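Local coordinates for 4-hydroxybenzoyl-CoA Thioesterase (Pseudomonas sp. CBS3, PDB 1LO7), which hydrolyses 4-hydroxybenzoyl-CoA to 4-hydroxybenzoate and coenzyme A, the last step in the conversion of 4-chlorobenzoate to 4-hydroxybenzoate, at residues 9-12 with 13-17. Numbering follows the deposited sequence.
With 4CO (4-hydroxyphenacyl coenzyme A), chain B.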
loop_
_atom_site.group_PDB
_atom_site.type_symbol
_atom_site.label_atom_id
_atom_site.label_comp_id
_atom_site.label_asym_id
_atom_site.label_seq_id
_atom_site.Cartn_x
_atom_site.Cartn_y
_atom_site.Cartn_z
ATOM N N GLN A 9 7.052 -15.322 1.634
ATOM C CA GLN A 9 6.889 -13.941 1.248
ATOM C C GLN A 9 8.233 -13.171 1.301
ATOM O O GLN A 9 8.886 -13.069 2.350
ATOM C CB GLN A 9 5.765 -13.291 2.083
ATOM C CG GLN A 9 5.624 -11.799 1.728
ATOM C CD GLN A 9 5.197 -11.641 0.286
ATOM O OE1 GLN A 9 4.198 -12.253 -0.085
ATOM N NE2 GLN A 9 5.968 -10.901 -0.540
ATOM N N ARG A 10 8.685 -12.630 0.147
ATOM C CA ARG A 10 9.942 -11.900 0.139
ATOM C C ARG A 10 9.662 -10.453 0.468
ATOM O O ARG A 10 8.666 -9.918 0.010
ATOM C CB ARG A 10 10.786 -12.031 -1.116
ATOM C CG ARG A 10 12.254 -11.650 -0.812
ATOM C CD ARG A 10 13.223 -11.726 -2.007
ATOM N NE ARG A 10 12.843 -10.802 -3.089
ATOM C CZ ARG A 10 12.921 -11.054 -4.414
ATOM N NH1 ARG A 10 13.383 -12.205 -4.912
ATOM N NH2 ARG A 10 12.522 -10.121 -5.279
ATOM N N ILE A 11 10.511 -9.859 1.267
ATOM C CA ILE A 11 10.287 -8.474 1.667
ATOM C C ILE A 11 11.028 -7.609 0.682
ATOM O O ILE A 11 12.184 -7.896 0.367
ATOM C CB ILE A 11 10.803 -8.208 3.078
ATOM C CG1 ILE A 11 10.054 -9.098 4.108
ATOM C CG2 ILE A 11 10.664 -6.696 3.394
ATOM C CD1 ILE A 11 10.623 -9.028 5.556
ATOM N N GLU A 12 10.347 -6.562 0.241
ATOM C CA GLU A 12 10.882 -5.655 -0.742
ATOM C C GLU A 12 11.331 -4.332 -0.144
ATOM O O GLU A 12 10.922 -3.973 0.934
ATOM C CB GLU A 12 9.841 -5.449 -1.875
ATOM C CG GLU A 12 9.588 -6.738 -2.719
ATOM C CD GLU A 12 10.855 -7.301 -3.366
ATOM O OE1 GLU A 12 11.878 -6.667 -3.573
ATOM O OE2 GLU A 12 10.746 -8.563 -3.736
ATOM N N PHE A 13 12.179 -3.597 -0.865
ATOM C CA PHE A 13 12.670 -2.337 -0.390
ATOM C C PHE A 13 11.526 -1.386 -0.027
ATOM O O PHE A 13 11.565 -0.723 1.014
ATOM C CB PHE A 13 13.488 -1.753 -1.553
ATOM C CG PHE A 13 14.072 -0.406 -1.350
ATOM C CD1 PHE A 13 15.261 -0.281 -0.658
ATOM C CD2 PHE A 13 13.459 0.736 -1.866
ATOM C CE1 PHE A 13 15.835 0.973 -0.510
ATOM C CE2 PHE A 13 14.016 2.011 -1.720
ATOM C CZ PHE A 13 15.222 2.113 -1.028
ATOM N N GLY A 14 10.527 -1.340 -0.890
ATOM C CA GLY A 14 9.388 -0.450 -0.683
ATOM C C GLY A 14 8.501 -0.867 0.490
ATOM O O GLY A 14 7.687 -0.055 0.947
ATOM N N ASP A 15 8.667 -2.105 0.954
ATOM C CA ASP A 15 7.878 -2.577 2.094
ATOM C C ASP A 15 8.470 -2.082 3.412
ATOM O O ASP A 15 7.916 -2.317 4.477
ATOM C CB ASP A 15 7.902 -4.100 2.146
ATOM C CG ASP A 15 7.185 -4.695 0.968
ATOM O OD1 ASP A 15 6.259 -4.145 0.444
ATOM O OD2 ASP A 15 7.620 -5.874 0.599
ATOM N N CYS A 16 9.624 -1.409 3.338
ATOM C CA CYS A 16 10.337 -0.891 4.536
ATOM C C CYS A 16 10.174 0.602 4.701
ATOM O O CYS A 16 9.926 1.348 3.749
ATOM C CB CYS A 16 11.815 -1.255 4.513
ATOM S SG CYS A 16 12.061 -3.054 4.390
ATOM N N ASP A 17 10.308 1.016 5.954
ATOM C CA ASP A 17 10.173 2.430 6.310
ATOM C C ASP A 17 11.527 3.132 6.389
ATOM O O ASP A 17 12.585 2.575 6.102
ATOM C CB ASP A 17 9.384 2.552 7.634
ATOM C CG ASP A 17 10.108 1.942 8.799
ATOM O OD1 ASP A 17 11.300 1.696 8.815
ATOM O OD2 ASP A 17 9.287 1.695 9.777
HETATM N N1A 4CO B . 3.187 -7.316 24.391
HETATM C C2A 4CO B . 3.323 -6.318 25.316
HETATM N N3A 4CO B . 4.398 -5.624 25.586
HETATM C C4A 4CO B . 5.442 -5.982 24.808
HETATM C C5A 4CO B . 5.455 -6.978 23.847
HETATM C C6A 4CO B . 4.252 -7.668 23.630
HETATM N N6A 4CO B . 4.132 -8.628 22.737
HETATM N N7A 4CO B . 6.711 -7.086 23.257
HETATM C C8A 4CO B . 7.452 -6.162 23.880
HETATM N N9A 4CO B . 6.741 -5.487 24.837
HETATM C C1D 4CO B . 7.230 -4.475 25.780
HETATM C C2D 4CO B . 8.134 -5.088 26.845
HETATM O O2D 4CO B . 7.378 -5.728 27.876
HETATM C C3D 4CO B . 8.789 -3.822 27.371
HETATM O O3D 4CO B . 7.844 -3.019 28.030
HETATM P P3D 4CO B . 8.118 -2.401 29.459
HETATM O O7A 4CO B . 7.801 -3.435 30.423
HETATM O O8A 4CO B . 9.515 -1.967 29.558
HETATM O O9A 4CO B . 7.169 -1.181 29.613
HETATM C C4D 4CO B . 9.067 -3.128 26.041
HETATM O O4D 4CO B . 8.103 -3.675 25.089
HETATM C C5D 4CO B . 10.470 -3.187 25.513
HETATM O O5D 4CO B . 10.731 -4.540 25.130
HETATM P P1A 4CO B . 12.082 -5.213 25.620
HETATM O O1A 4CO B . 11.905 -6.623 25.240
HETATM O O2A 4CO B . 12.310 -5.032 27.035
HETATM O O3A 4CO B . 13.260 -4.561 24.908
HETATM P P2A 4CO B . 14.002 -4.929 23.535
HETATM O O4A 4CO B . 14.933 -3.812 23.266
HETATM O O5A 4CO B . 14.760 -6.162 23.738
HETATM O O6A 4CO B . 12.964 -5.336 22.324
HETATM C CBP 4CO B . 12.125 -4.512 20.302
HETATM C CCP 4CO B . 12.141 -4.317 21.820
HETATM C CDP 4CO B . 13.547 -4.455 19.719
HETATM C CEP 4CO B . 11.197 -3.491 19.658
HETATM C CAP 4CO B . 11.732 -5.952 19.933
HETATM O OAP 4CO B . 10.457 -6.274 20.492
HETATM C C9P 4CO B . 11.424 -6.067 18.441
HETATM O O9P 4CO B . 12.304 -5.908 17.623
HETATM N N8P 4CO B . 10.040 -6.271 18.060
HETATM C C7P 4CO B . 9.831 -6.127 16.614
HETATM C C6P 4CO B . 9.457 -4.688 16.229
HETATM C C5P 4CO B . 8.905 -4.689 14.799
HETATM O O5P 4CO B . 9.539 -5.132 13.847
HETATM N N4P 4CO B . 7.591 -4.098 14.705
HETATM C C3P 4CO B . 6.961 -4.179 13.396
HETATM C C2P 4CO B . 7.560 -3.194 12.428
HETATM S S1P 4CO B . 8.054 -1.634 13.161
HETATM O O1B 4CO B . 6.063 0.116 11.254
HETATM C C1B 4CO B . 7.120 0.428 11.773
HETATM C C2B 4CO B . 7.232 1.709 12.480
HETATM C C3B 4CO B . 8.473 2.062 13.065
HETATM C C4B 4CO B . 8.601 3.285 13.720
HETATM C C5B 4CO B . 7.504 4.170 13.767
HETATM O O2B 4CO B . 7.631 5.440 14.368
HETATM C C6B 4CO B . 6.256 3.791 13.197
HETATM C C7B 4CO B . 6.121 2.550 12.545
HETATM C CB 4CO B . 8.287 -0.488 11.744
HETATM O O HOH W 1 12.404 -4.127 -3.791
#
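In this hot dog-fold thioesterase, Glu-12 and Asp-15 close the 3-10 turn that follows strand 4-10 and leads to the active-site Asp-17. Two bonds link them reciprocally: Asp-15 N donates to Glu-12 O (2.9 Å), and Asp-15 OD2 accepts from Glu-12 N at 2.8 Å, with an N-H...O angle of 158°. The Asp-15 side chain thus folds back onto the amide at the start of the turn, while its own amide closes the turn. With CG beside its own backbone N (chi1 -66°), Asp-15 directs its carboxylate back to the Glu-12 amide, which meets OD2 from above the carboxylate plane. Replacing Asp-15 by an alanine removes the carboxylate, so the Glu-12 amide would probably lose its acceptor and the start of the turn would be freer to shift. Ile-11 CG2 packs against the same turn, 4.0 Å from both Asp-15 CB and Cys-16 SG.

The Glu-12 carboxylate faces elsewhere: OE2 offers its syn lone pair to Arg-10 NH2 in a 2.8 Å salt bridge, while OE1 accepts a hydrogen bond from a water, which in turn accepts one from Phe-13 N at 3.0 Å. OE1 also pairs with Arg-36 of the third subunit, whose Trp-47 meets the Phe-13 ring edge-to-face, tying the turn into the tetramer. At the far end of the loop, Asp-17 OD2 stands 3.1 Å from CB, the methylene carbon between sulfur and ketone in 4-hydroxyphenacyl coenzyme A.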